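Local coordinates for protein mRNA export factor GLE1 (Saccharomyces cerevisiae, PDB 6B4E) that functions in the nuclear pore complex and mRNA export, its C-terminal region interacting with NUP42, DBP5 and GFD1, at residues G157-N162 with D173-G178; S233-A238 with K252-I257; I185-Q190 with A206-I211; L189-E194 with T199-P204. All blocks are in the same frame, centred on the assembly; numbering follows the deposited sequence.

Contact 1 (G157-N162 with D173-G178)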
loop_
_atom_site.group_PDB
_atom_site.type_symbol
_atom_site.label_atom_id
_atom_site.label_comp_id
_atom_site.label_asym_id
_atom_site.label_seq_id
_atom_site.Cartn_x
_atom_site.Cartn_y
_atom_site.Cartn_z
ATOM N N GLY A 157 -10.405 7.042 -5.944
ATOM C CA GLY A 157 -10.482 7.188 -4.499
ATOM C C GLY A 157 -10.746 8.587 -3.976
ATOM O O GLY A 157 -10.566 8.825 -2.772
ATOM N N TRP A 158 -11.176 9.513 -4.829
ATOM C CA TRP A 158 -11.488 10.861 -4.387
ATOM C C TRP A 158 -12.783 10.892 -3.587
ATOM O O TRP A 158 -13.740 10.170 -3.888
ATOM C CB TRP A 158 -11.619 11.789 -5.585
ATOM C CG TRP A 158 -10.341 12.089 -6.281
ATOM C CD1 TRP A 158 -9.717 11.329 -7.223
ATOM C CD2 TRP A 158 -9.531 13.249 -6.093
ATOM N NE1 TRP A 158 -8.553 11.946 -7.630
ATOM C CE2 TRP A 158 -8.428 13.133 -6.953
ATOM C CE3 TRP A 158 -9.633 14.379 -5.275
ATOM C CZ2 TRP A 158 -7.434 14.091 -7.010
ATOM C CZ3 TRP A 158 -8.650 15.330 -5.341
ATOM C CH2 TRP A 158 -7.562 15.182 -6.206
ATOM N N LYS A 159 -12.820 11.758 -2.583
ATOM C CA LYS A 159 -14.016 11.993 -1.787
ATOM C C LYS A 159 -14.646 13.325 -2.161
ATOM O O LYS A 159 -14.049 14.165 -2.844
ATOM C CB LYS A 159 -13.691 11.961 -0.289
ATOM C CG LYS A 159 -13.076 10.644 0.147
ATOM C CD LYS A 159 -13.321 10.300 1.613
ATOM C CE LYS A 159 -12.519 11.183 2.545
ATOM N NZ LYS A 159 -12.318 10.558 3.880
ATOM N N ARG A 160 -15.882 13.504 -1.703
ATOM C CA ARG A 160 -16.610 14.748 -1.885
ATOM C C ARG A 160 -16.403 15.673 -0.692
ATOM O O ARG A 160 -16.557 15.259 0.462
ATOM C CB ARG A 160 -18.100 14.460 -2.086
ATOM C CG ARG A 160 -18.403 13.931 -3.498
ATOM C CD ARG A 160 -17.905 14.888 -4.600
ATOM N NE ARG A 160 -18.508 14.616 -5.908
ATOM C CZ ARG A 160 -18.507 15.466 -6.933
ATOM N NH1 ARG A 160 -17.937 16.659 -6.822
ATOM N NH2 ARG A 160 -19.081 15.126 -8.078
ATOM N N ASN A 161 -16.014 16.916 -0.981
ATOM C CA ASN A 161 -16.109 17.983 0.009
ATOM C C ASN A 161 -17.569 18.296 0.313
ATOM O O ASN A 161 -17.941 18.481 1.478
ATOM C CB ASN A 161 -15.369 19.225 -0.502
ATOM C CG ASN A 161 -15.211 20.309 0.557
ATOM O OD1 ASN A 161 -15.854 20.280 1.607
ATOM N ND2 ASN A 161 -14.354 21.282 0.272
ATOM N N ASN A 162 -18.412 18.334 -0.718
ATOM C CA ASN A 162 -19.841 18.553 -0.513
ATOM C C ASN A 162 -20.595 17.982 -1.717
ATOM O O ASN A 162 -20.189 16.960 -2.276
ATOM C CB ASN A 162 -20.094 20.054 -0.256
ATOM C CG ASN A 162 -19.942 20.901 -1.506
ATOM O OD1 ASN A 162 -19.519 20.412 -2.550
ATOM N ND2 ASN A 162 -20.291 22.180 -1.403
ATOM N N ASP A 173 -4.045 13.874 -1.700
ATOM C CA ASP A 173 -2.663 13.435 -1.861
ATOM C C ASP A 173 -2.099 12.906 -0.553
ATOM O O ASP A 173 -1.416 11.877 -0.537
ATOM C CB ASP A 173 -1.791 14.578 -2.387
ATOM C CG ASP A 173 -2.038 14.876 -3.864
ATOM O OD1 ASP A 173 -1.644 15.971 -4.315
ATOM O OD2 ASP A 173 -2.637 14.039 -4.556
ATOM N N GLU A 174 -2.363 13.600 0.555
ATOM C CA GLU A 174 -1.759 13.194 1.818
ATOM C C GLU A 174 -2.376 11.904 2.334
ATOM O O GLU A 174 -1.656 11.059 2.890
ATOM C CB GLU A 174 -1.851 14.321 2.834
ATOM C CG GLU A 174 -0.905 15.492 2.493
ATOM C CD GLU A 174 -0.799 16.555 3.580
ATOM O OE1 GLU A 174 -1.544 16.482 4.577
ATOM O OE2 GLU A 174 0.039 17.473 3.434
ATOM N N ARG A 175 -3.675 11.698 2.096
ATOM C CA ARG A 175 -4.293 10.403 2.381
ATOM C C ARG A 175 -3.660 9.282 1.554
ATOM O O ARG A 175 -3.351 8.202 2.078
ATOM C CB ARG A 175 -5.802 10.455 2.115
ATOM C CG ARG A 175 -6.584 11.287 3.076
ATOM C CD ARG A 175 -8.085 11.007 2.987
ATOM N NE ARG A 175 -8.637 11.133 1.632
ATOM C CZ ARG A 175 -8.953 10.111 0.829
ATOM N NH1 ARG A 175 -8.779 8.855 1.223
ATOM N NH2 ARG A 175 -9.459 10.338 -0.378
ATOM N N MET A 176 -3.482 9.504 0.246
ATOM C CA MET A 176 -2.907 8.450 -0.580
ATOM C C MET A 176 -1.490 8.128 -0.119
ATOM O O MET A 176 -1.093 6.956 -0.066
ATOM C CB MET A 176 -2.900 8.851 -2.060
ATOM C CG MET A 176 -4.272 9.070 -2.678
ATOM S SD MET A 176 -5.351 7.630 -2.602
ATOM C CE MET A 176 -6.380 8.107 -1.212
ATOM N N GLY A 177 -0.717 9.157 0.229
ATOM C CA GLY A 177 0.659 8.921 0.634
ATOM C C GLY A 177 0.742 8.137 1.926
ATOM O O GLY A 177 1.573 7.230 2.063
ATOM N N GLY A 178 -0.160 8.430 2.865
ATOM C CA GLY A 178 -0.162 7.706 4.122
ATOM C C GLY A 178 -0.521 6.244 3.932
ATOM O O GLY A 178 0.128 5.353 4.493
HETATM O O HOH W 1 -9.835 7.060 -1.021
#

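Contact 2 (S233-A238 with K252-I257)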
loop_
_atom_site.group_PDB
_atom_site.type_symbol
_atom_site.label_atom_id
_atom_site.label_comp_id
_atom_site.label_asym_id
_atom_site.label_seq_id
_atom_site.Cartn_x
_atom_site.Cartn_y
_atom_site.Cartn_z
ATOM N N SER A 233 6.358 8.890 -0.744
ATOM C CA SER A 233 6.016 8.190 0.483
ATOM C C SER A 233 6.580 6.777 0.474
ATOM O O SER A 233 7.081 6.288 1.500
ATOM C CB SER A 233 4.497 8.136 0.645
ATOM O OG SER A 233 3.996 9.448 0.771
ATOM N N TRP A 234 6.438 6.082 -0.664
ATOM C CA TRP A 234 7.016 4.754 -0.827
ATOM C C TRP A 234 8.519 4.782 -0.580
ATOM O O TRP A 234 9.060 3.943 0.152
ATOM C CB TRP A 234 6.722 4.221 -2.232
ATOM C CG TRP A 234 7.441 2.934 -2.480
ATOM C CD1 TRP A 234 6.986 1.676 -2.216
ATOM C CD2 TRP A 234 8.771 2.781 -2.988
ATOM N NE1 TRP A 234 7.947 0.753 -2.529
ATOM C CE2 TRP A 234 9.051 1.400 -3.002
ATOM C CE3 TRP A 234 9.749 3.675 -3.431
ATOM C CZ2 TRP A 234 10.260 0.893 -3.455
ATOM C CZ3 TRP A 234 10.959 3.164 -3.878
ATOM C CH2 TRP A 234 11.198 1.802 -3.868
ATOM N N TRP A 235 9.208 5.744 -1.197
ATOM C CA TRP A 235 10.665 5.844 -1.104
ATOM C C TRP A 235 11.131 5.980 0.340
ATOM O O TRP A 235 12.020 5.245 0.786
ATOM C CB TRP A 235 11.120 7.041 -1.931
ATOM C CG TRP A 235 12.601 7.234 -2.172
ATOM C CD1 TRP A 235 13.578 7.464 -1.246
ATOM C CD2 TRP A 235 13.236 7.283 -3.446
ATOM N NE1 TRP A 235 14.796 7.651 -1.876
ATOM C CE2 TRP A 235 14.605 7.533 -3.231
ATOM C CE3 TRP A 235 12.775 7.121 -4.756
ATOM C CZ2 TRP A 235 15.513 7.657 -4.281
ATOM C CZ3 TRP A 235 13.683 7.228 -5.795
ATOM C CH2 TRP A 235 15.035 7.493 -5.554
ATOM N N ASP A 236 10.536 6.915 1.082
ATOM C CA ASP A 236 10.904 7.122 2.478
ATOM C C ASP A 236 10.687 5.866 3.308
ATOM O O ASP A 236 11.393 5.651 4.301
ATOM C CB ASP A 236 10.100 8.283 3.083
ATOM C CG ASP A 236 10.618 9.652 2.674
ATOM O OD1 ASP A 236 9.783 10.566 2.540
ATOM O OD2 ASP A 236 11.837 9.830 2.528
ATOM N N ALA A 237 9.698 5.043 2.939
ATOM C CA ALA A 237 9.369 3.826 3.664
ATOM C C ALA A 237 10.183 2.598 3.258
ATOM O O ALA A 237 10.337 1.685 4.080
ATOM C CB ALA A 237 7.889 3.473 3.460
ATOM N N ALA A 238 10.683 2.521 2.006
ATOM C CA ALA A 238 11.162 1.237 1.503
ATOM C C ALA A 238 12.324 1.306 0.523
ATOM O O ALA A 238 12.810 0.244 0.129
ATOM C CB ALA A 238 9.994 0.488 0.844
ATOM N N LYS A 252 18.197 0.970 -11.428
ATOM C CA LYS A 252 17.675 1.450 -12.704
ATOM C C LYS A 252 16.252 1.973 -12.549
ATOM O O LYS A 252 15.873 2.965 -13.180
ATOM C CB LYS A 252 17.707 0.335 -13.746
ATOM C CG LYS A 252 19.123 -0.063 -14.148
ATOM C CD LYS A 252 19.199 -1.477 -14.704
ATOM C CE LYS A 252 18.323 -1.668 -15.915
ATOM N NZ LYS A 252 18.461 -3.059 -16.474
ATOM N N LEU A 253 15.444 1.314 -11.717
ATOM C CA LEU A 253 14.051 1.724 -11.601
ATOM C C LEU A 253 13.925 2.983 -10.752
ATOM O O LEU A 253 13.067 3.833 -11.027
ATOM C CB LEU A 253 13.227 0.558 -11.036
ATOM C CG LEU A 253 11.704 0.672 -11.051
ATOM C CD1 LEU A 253 11.186 1.251 -12.352
ATOM C CD2 LEU A 253 11.106 -0.688 -10.809
ATOM N N LEU A 254 14.780 3.140 -9.735
ATOM C CA LEU A 254 14.784 4.386 -8.966
ATOM C C LEU A 254 15.221 5.559 -9.827
ATOM O O LEU A 254 14.672 6.666 -9.707
ATOM C CB LEU A 254 15.696 4.276 -7.744
ATOM C CG LEU A 254 15.288 3.275 -6.656
ATOM C CD1 LEU A 254 16.160 3.541 -5.424
ATOM C CD2 LEU A 254 13.832 3.374 -6.300
ATOM N N ILE A 255 16.219 5.349 -10.688
ATOM C CA ILE A 255 16.610 6.397 -11.627
ATOM C C ILE A 255 15.451 6.727 -12.560
ATOM O O ILE A 255 15.223 7.891 -12.904
ATOM C CB ILE A 255 17.868 5.968 -12.403
ATOM C CG1 ILE A 255 19.053 5.857 -11.430
ATOM C CG2 ILE A 255 18.169 6.937 -13.556
ATOM C CD1 ILE A 255 20.254 5.176 -11.990
ATOM N N LEU A 256 14.712 5.712 -13.001
ATOM C CA LEU A 256 13.625 5.960 -13.936
ATOM C C LEU A 256 12.548 6.823 -13.291
ATOM O O LEU A 256 12.079 7.788 -13.902
ATOM C CB LEU A 256 13.047 4.644 -14.448
ATOM C CG LEU A 256 12.076 4.788 -15.624
ATOM C CD1 LEU A 256 12.782 5.311 -16.893
ATOM C CD2 LEU A 256 11.443 3.473 -15.906
ATOM N N ILE A 257 12.152 6.519 -12.045
ATOM C CA ILE A 257 11.107 7.342 -11.415
ATOM C C ILE A 257 11.655 8.703 -10.997
ATOM O O ILE A 257 10.967 9.724 -11.117
ATOM C CB ILE A 257 10.427 6.632 -10.217
ATOM C CG1 ILE A 257 11.392 6.236 -9.080
ATOM C CG2 ILE A 257 9.654 5.449 -10.700
ATOM C CD1 ILE A 257 10.656 5.861 -7.780
#

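Contact 3 (I185-Q190 with A206-I211)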
loop_
_atom_site.group_PDB
_atom_site.type_symbol
_atom_site.label_atom_id
_atom_site.label_comp_id
_atom_site.label_asym_id
_atom_site.label_seq_id
_atom_site.Cartn_x
_atom_site.Cartn_y
_atom_site.Cartn_z
ATOM N N ILE A 185 5.895 -0.209 3.696
ATOM C CA ILE A 185 6.519 -0.836 4.864
ATOM C C ILE A 185 6.277 -2.338 4.849
ATOM O O ILE A 185 7.203 -3.142 5.025
ATOM C CB ILE A 185 5.970 -0.209 6.162
ATOM C CG1 ILE A 185 6.506 1.220 6.361
ATOM C CG2 ILE A 185 6.265 -1.091 7.388
ATOM C CD1 ILE A 185 7.988 1.324 6.693
ATOM N N ILE A 186 5.010 -2.738 4.711
ATOM C CA ILE A 186 4.678 -4.155 4.786
ATOM C C ILE A 186 5.464 -4.949 3.747
ATOM O O ILE A 186 5.941 -6.058 4.029
ATOM C CB ILE A 186 3.156 -4.347 4.640
ATOM C CG1 ILE A 186 2.445 -3.795 5.887
ATOM C CG2 ILE A 186 2.812 -5.825 4.433
ATOM C CD1 ILE A 186 0.934 -3.759 5.815
ATOM N N THR A 187 5.618 -4.412 2.533
ATOM C CA THR A 187 6.294 -5.189 1.502
ATOM C C THR A 187 7.775 -5.389 1.796
ATOM O O THR A 187 8.358 -6.344 1.275
ATOM C CB THR A 187 6.157 -4.569 0.101
ATOM O OG1 THR A 187 6.872 -3.329 0.009
ATOM C CG2 THR A 187 4.687 -4.380 -0.313
ATOM N N ARG A 188 8.391 -4.539 2.622
ATOM C CA ARG A 188 9.825 -4.643 2.874
ATOM C C ARG A 188 10.152 -5.160 4.273
ATOM O O ARG A 188 11.332 -5.335 4.602
ATOM C CB ARG A 188 10.515 -3.292 2.598
ATOM C CG ARG A 188 10.138 -2.095 3.479
ATOM C CD ARG A 188 10.689 -2.173 4.885
ATOM N NE ARG A 188 10.852 -0.816 5.416
ATOM C CZ ARG A 188 11.402 -0.509 6.584
ATOM N NH1 ARG A 188 11.838 -1.455 7.391
ATOM N NH2 ARG A 188 11.500 0.778 6.943
ATOM N N LEU A 189 9.145 -5.458 5.084
ATOM C CA LEU A 189 9.363 -6.151 6.345
ATOM C C LEU A 189 9.466 -7.649 6.119
ATOM O O LEU A 189 8.800 -8.209 5.245
ATOM C CB LEU A 189 8.221 -5.880 7.324
ATOM C CG LEU A 189 8.078 -4.465 7.888
ATOM C CD1 LEU A 189 6.742 -4.339 8.605
ATOM C CD2 LEU A 189 9.203 -4.137 8.833
ATOM N N GLN A 190 10.303 -8.303 6.926
ATOM C CA GLN A 190 10.338 -9.758 6.966
ATOM C C GLN A 190 9.306 -10.267 7.954
ATOM O O GLN A 190 8.999 -9.621 8.958
ATOM C CB GLN A 190 11.710 -10.285 7.377
ATOM C CG GLN A 190 12.855 -9.811 6.501
ATOM C CD GLN A 190 12.848 -10.469 5.142
ATOM O OE1 GLN A 190 12.380 -11.598 4.989
ATOM N NE2 GLN A 190 13.365 -9.771 4.146
ATOM N N ALA A 206 8.150 -8.043 -4.080
ATOM C CA ALA A 206 7.763 -8.002 -5.487
ATOM C C ALA A 206 6.632 -7.011 -5.732
ATOM O O ALA A 206 6.537 -6.435 -6.817
ATOM C CB ALA A 206 7.330 -9.399 -5.956
ATOM N N LEU A 207 5.749 -6.824 -4.750
ATOM C CA LEU A 207 4.603 -5.949 -4.964
ATOM C C LEU A 207 5.020 -4.490 -5.048
ATOM O O LEU A 207 4.327 -3.691 -5.687
ATOM C CB LEU A 207 3.578 -6.151 -3.852
ATOM C CG LEU A 207 3.047 -7.584 -3.711
ATOM C CD1 LEU A 207 1.872 -7.593 -2.751
ATOM C CD2 LEU A 207 2.648 -8.176 -5.054
ATOM N N SER A 208 6.141 -4.124 -4.407
ATOM C CA SER A 208 6.720 -2.802 -4.596
ATOM C C SER A 208 7.308 -2.651 -5.985
ATOM O O SER A 208 7.206 -1.575 -6.580
ATOM C CB SER A 208 7.806 -2.514 -3.554
ATOM O OG SER A 208 7.249 -2.051 -2.338
ATOM N N TRP A 209 7.966 -3.696 -6.510
ATOM C CA TRP A 209 8.398 -3.635 -7.899
ATOM C C TRP A 209 7.207 -3.354 -8.816
ATOM O O TRP A 209 7.282 -2.472 -9.677
ATOM C CB TRP A 209 9.119 -4.929 -8.317
ATOM C CG TRP A 209 9.641 -4.842 -9.723
ATOM C CD1 TRP A 209 8.925 -5.031 -10.869
ATOM C CD2 TRP A 209 10.984 -4.545 -10.141
ATOM N NE1 TRP A 209 9.717 -4.853 -11.963
ATOM C CE2 TRP A 209 10.987 -4.547 -11.553
ATOM C CE3 TRP A 209 12.168 -4.262 -9.466
ATOM C CZ2 TRP A 209 12.125 -4.277 -12.302
ATOM C CZ3 TRP A 209 13.308 -3.999 -10.215
ATOM C CH2 TRP A 209 13.277 -4.010 -11.618
ATOM N N HIS A 210 6.068 -4.031 -8.588
ATOM C CA HIS A 210 4.907 -3.840 -9.462
ATOM C C HIS A 210 4.461 -2.386 -9.479
ATOM O O HIS A 210 4.101 -1.849 -10.534
ATOM C CB HIS A 210 3.713 -4.689 -9.016
ATOM C CG HIS A 210 3.917 -6.167 -9.120
ATOM N ND1 HIS A 210 4.768 -6.744 -10.038
ATOM C CD2 HIS A 210 3.362 -7.188 -8.427
ATOM C CE1 HIS A 210 4.748 -8.059 -9.888
ATOM N NE2 HIS A 210 3.891 -8.355 -8.925
ATOM N N ILE A 211 4.432 -1.747 -8.311
ATOM C CA ILE A 211 3.958 -0.367 -8.229
ATOM C C ILE A 211 4.817 0.542 -9.085
ATOM O O ILE A 211 4.301 1.334 -9.884
ATOM C CB ILE A 211 3.949 0.116 -6.769
ATOM C CG1 ILE A 211 2.897 -0.650 -5.974
ATOM C CG2 ILE A 211 3.666 1.632 -6.708
ATOM C CD1 ILE A 211 2.983 -0.443 -4.472
#

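Contact 4 (L189-E194 with T199-P204)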
loop_
_atom_site.group_PDB
_atom_site.type_symbol
_atom_site.label_atom_id
_atom_site.label_comp_id
_atom_site.label_asym_id
_atom_site.label_seq_id
_atom_site.Cartn_x
_atom_site.Cartn_y
_atom_site.Cartn_z
ATOM N N LEU A 189 9.145 -5.458 5.084
ATOM C CA LEU A 189 9.363 -6.151 6.345
ATOM C C LEU A 189 9.466 -7.649 6.119
ATOM O O LEU A 189 8.800 -8.209 5.245
ATOM C CB LEU A 189 8.221 -5.880 7.324
ATOM C CG LEU A 189 8.078 -4.465 7.888
ATOM C CD1 LEU A 189 6.742 -4.339 8.605
ATOM C CD2 LEU A 189 9.203 -4.137 8.833
ATOM N N GLN A 190 10.303 -8.303 6.926
ATOM C CA GLN A 190 10.338 -9.758 6.966
ATOM C C GLN A 190 9.306 -10.267 7.954
ATOM O O GLN A 190 8.999 -9.621 8.958
ATOM C CB GLN A 190 11.710 -10.285 7.377
ATOM C CG GLN A 190 12.855 -9.811 6.501
ATOM C CD GLN A 190 12.848 -10.469 5.142
ATOM O OE1 GLN A 190 12.380 -11.598 4.989
ATOM N NE2 GLN A 190 13.365 -9.771 4.146
ATOM N N LEU A 191 8.795 -11.454 7.677
ATOM C CA LEU A 191 7.906 -12.082 8.622
ATOM C C LEU A 191 8.628 -12.287 9.951
ATOM O O LEU A 191 9.830 -12.561 9.985
ATOM C CB LEU A 191 7.414 -13.430 8.088
ATOM C CG LEU A 191 6.447 -13.408 6.911
ATOM C CD1 LEU A 191 6.168 -14.834 6.449
ATOM C CD2 LEU A 191 5.157 -12.698 7.316
ATOM N N PRO A 192 7.914 -12.176 11.063
ATOM C CA PRO A 192 8.478 -12.601 12.347
ATOM C C PRO A 192 8.936 -14.054 12.319
ATOM O O PRO A 192 8.480 -14.869 11.514
ATOM C CB PRO A 192 7.314 -12.410 13.333
ATOM C CG PRO A 192 6.361 -11.505 12.656
ATOM C CD PRO A 192 6.526 -11.693 11.190
ATOM N N GLN A 193 9.846 -14.373 13.243
ATOM C CA GLN A 193 10.423 -15.710 13.323
ATOM C C GLN A 193 9.368 -16.801 13.493
ATOM O O GLN A 193 9.630 -17.957 13.144
ATOM C CB GLN A 193 11.414 -15.759 14.484
ATOM C CG GLN A 193 10.762 -15.591 15.853
ATOM C CD GLN A 193 11.768 -15.460 16.984
ATOM O OE1 GLN A 193 12.850 -14.898 16.809
ATOM N NE2 GLN A 193 11.411 -15.976 18.154
ATOM N N GLU A 194 8.187 -16.459 14.014
ATOM C CA GLU A 194 7.163 -17.455 14.304
ATOM C C GLU A 194 6.485 -17.985 13.051
ATOM O O GLU A 194 5.863 -19.051 13.106
ATOM C CB GLU A 194 6.091 -16.863 15.223
ATOM C CG GLU A 194 6.523 -16.660 16.667
ATOM C CD GLU A 194 7.550 -15.551 16.835
ATOM O OE1 GLU A 194 8.369 -15.646 17.775
ATOM O OE2 GLU A 194 7.535 -14.581 16.034
ATOM N N THR A 199 5.324 -19.908 6.584
ATOM C CA THR A 199 4.346 -19.108 5.863
ATOM C C THR A 199 5.054 -18.255 4.825
ATOM O O THR A 199 6.116 -17.686 5.094
ATOM C CB THR A 199 3.554 -18.198 6.824
ATOM O OG1 THR A 199 3.024 -18.977 7.903
ATOM C CG2 THR A 199 2.413 -17.482 6.097
ATOM N N SER A 200 4.463 -18.173 3.637
ATOM C CA SER A 200 4.910 -17.204 2.654
ATOM C C SER A 200 4.487 -15.807 3.087
ATOM O O SER A 200 3.397 -15.613 3.629
ATOM C CB SER A 200 4.322 -17.521 1.281
ATOM O OG SER A 200 4.734 -18.796 0.828
ATOM N N HIS A 201 5.353 -14.833 2.848
ATOM C CA HIS A 201 4.982 -13.447 3.101
ATOM C C HIS A 201 3.778 -13.107 2.234
ATOM O O HIS A 201 3.841 -13.284 1.013
ATOM C CB HIS A 201 6.171 -12.548 2.777
ATOM C CG HIS A 201 6.031 -11.132 3.249
ATOM N ND1 HIS A 201 4.951 -10.337 2.936
ATOM C CD2 HIS A 201 6.886 -10.345 3.945
ATOM C CE1 HIS A 201 5.133 -9.130 3.446
ATOM N NE2 HIS A 201 6.297 -9.112 4.067
ATOM N N PRO A 202 2.669 -12.639 2.803
ATOM C CA PRO A 202 1.462 -12.452 1.980
ATOM C C PRO A 202 1.515 -11.258 1.034
ATOM O O PRO A 202 0.711 -11.207 0.093
ATOM C CB PRO A 202 0.355 -12.290 3.027
ATOM C CG PRO A 202 1.048 -11.733 4.214
ATOM C CD PRO A 202 2.421 -12.345 4.223
ATOM N N PHE A 203 2.410 -10.290 1.246
ATOM C CA PHE A 203 2.501 -9.092 0.405
ATOM C C PHE A 203 3.964 -8.712 0.251
ATOM O O PHE A 203 4.421 -7.690 0.778
ATOM C CB PHE A 203 1.708 -7.925 1.000
ATOM C CG PHE A 203 0.249 -8.224 1.158
ATOM C CD1 PHE A 203 -0.575 -8.346 0.060
ATOM C CD2 PHE A 203 -0.279 -8.401 2.411
ATOM C CE1 PHE A 203 -1.879 -8.632 0.227
ATOM C CE2 PHE A 203 -1.581 -8.684 2.566
ATOM C CZ PHE A 203 -2.375 -8.797 1.485
ATOM N N PRO A 204 4.712 -9.490 -0.510
ATOM C CA PRO A 204 6.179 -9.422 -0.480
ATOM C C PRO A 204 6.725 -8.279 -1.331
ATOM O O PRO A 204 5.986 -7.515 -1.951
ATOM C CB PRO A 204 6.578 -10.798 -1.028
ATOM C CG PRO A 204 5.484 -11.111 -2.009
ATOM C CD PRO A 204 4.228 -10.624 -1.326
#

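Contact 1 (G157-N162 with D173-G178)
R175 reaches from helix 169-188 to the loop after helix 150-155, where its NH2 donates to G157 O at 3.0 Å. The oxygen lies at the guanidinium edge, only 2° out of its plane, and an N-H...O angle of 150° makes the bond moderately straight. A water gives a second route to the same carbonyl: it donates to G157 O at 2.6 Å and accepts from R175 NH1 at 3.1 Å. K159 approaches differently, its aliphatic part lying over one guanidinium face. K159 CE stands 3.9 Å above the plane, offset to the rim, a position reached through the bend of the lysine chain at chi3 (-72°). G157 itself has positive phi and is the C-prime residue of a Schellman motif that ends helix 150-155 here, placing G157 O where R175 can reach it.

Further out, E98 forms a salt bridge with R175 NH1 and E167 with R175 NH2, while E167 also accepts from K159 N. Replacing R175 with an alanine would probably deprive G157 O of its direct donor and leave E98 and E167 without this basic partner. R175 thus joins the loop carbonyl to two carboxylates, whose negative charge probably tempers the proximity of like charges between K159 NZ and R175 NE, 4.4 Å apart.

Contact 2 (S233-A238 with K252-I257)
The indole of W235 has L254 over one face, with L254 CD1 4.1 Å above the plane and offset to the rim, and I257 at its edge, where I257 CD1 lies in the ring plane 3.9 Å from W235 CZ3. W234 is met at its edge instead: L254 CD2 comes near the plane, 3.8 Å from W234 CZ3, while A238 CB of the tryptophan's own segment lies over the rim of one face. L254 therefore touches both indoles, CD2 serving W234 and also W235, whereas its CB packs 3.9 Å from W235 CH2. In both tryptophans CG is anti to the backbone N (173° in W234), which sends the rings across the gap. In I257 CG1 lies between the backbone N and the carbonyl carbon (chi1 59°), an orientation that presents CD1 to W235.

The two segments belong to the helical range 225-264, yet their axes run at 150° to each other, nearly antiparallel, so this region bends back on itself, its two arms linked by a helical connection. Closest axis approach is 13.0 Å, a wide separation bridged by the large indoles without any hydrogen bond across. An alanine at W235 would probably open a gap beside L254 and I257 and leave L276 and L279 of helix 271-284 without the ring they pack on.

Around this core, W234 makes a T-shaped (edge-to-face) contact with F242 and its NE1 donates to S208 OG. On the far flank L253 and L256 lie against apolar side chains from a chain of another protein, and K252 NZ bonds to that chain's backbone.

Contact 3 (I185-Q190 with A206-I211)
T187 and S208 meet hydroxyl to hydroxyl, S208 OG donating to T187 OG1 at 2.7 Å. This is the tight part of the contact: the CA atoms of T187 and S208 are 6.6 Å apart, the nearest across the two segments, and both residues are buried. T187 OG1 lies between its own backbone N and carbonyl carbon (chi1 68°), a position from which it also hydrogen-bonds A184 O one turn earlier. S208 OG, beside its backbone N at chi1 -83°, is in turn a partner of W234 NE1. Each of these buried hydroxyl oxygens thus has two identified partners, and the polar atoms form a continuous chain from W234 through S208 and T187 to A184.

Packing beside this pair is thinner. T187 CG2 comes no closer than 4.1 Å to L207 CB, and the two side chains meet at a slant, with L207 partly exposed. The two segments together bury just 123 Å². R188 takes its guanidinium away from helix 206-216 altogether and gives its NE to A237 O instead.

Elsewhere on helix 206-216, W209 NE1 and H210 ND1 hydrogen-bond the backbone of a chain of another protein, which A206 also touches through an apolar side chain. The helix that contacts this partner is thus joined at its start to the end of helix 169-188 by a hydroxyl-to-hydroxyl hydrogen bond, a polar link between successive helices of an all-alpha domain.

Contact 4 (L189-E194 with T199-P204)
L191 and H201 mark the closest pairing of two loop segments that run roughly antiparallel, their CA atoms 6.4 Å apart; toward the other end L189 and P204 are separated by 8.2 Å between CA atoms. The chain is extended from L189 to L191, with psi near 150°, but no backbone-to-backbone hydrogen bond crosses, so this is no regular beta pairing.

Side chains make the connection. H201 has CG anti to its backbone N (chi1 -168°), which swings the ring toward the neighbouring segment. Its NE2 donates to L189 O at 2.9 Å, a weak, bent bond, and has a second weak link to I186 O. The other nitrogen, H201 ND1, accepts from F203 N at 3.1 Å, nearly in the ring plane; these partners probably limit the ring's rotation. L191 CD1 makes a close CH...O approach to T199 O at 3.2 Å, while the apolar contact is that of L191 CD2, 4.1 Å from P202 CD.

Both segments belong to the long loop between helices 169-188 and 206-216, which lies on helix 108-121: L189 touches K113, H201 touches L116 and F203 touches L119, while P202 and F203 also rest on Q126 of helix 124-136.

How the contacts relate
Along the chain, contact 1 comes first, joining the loop after helix 150-155 to helix 169-188 and closing the excursion between them. That helix then ends in contact 3, which closes over the long loop to helix 206-216; contact 4 lies nested within this loop, sharing L189 and Q190 with contact 3 and touching it through F203 and P204 against T187. Contact 2 follows in series, folding the 225-264 region on itself. Contacts 2 and 3 have centres 11 Å apart and touch through W234 with S208. Helix 169-188 takes part in contacts 1 and 3, and adjoins contact 2 through G177 and R188 and contact 4 through I186 and T187.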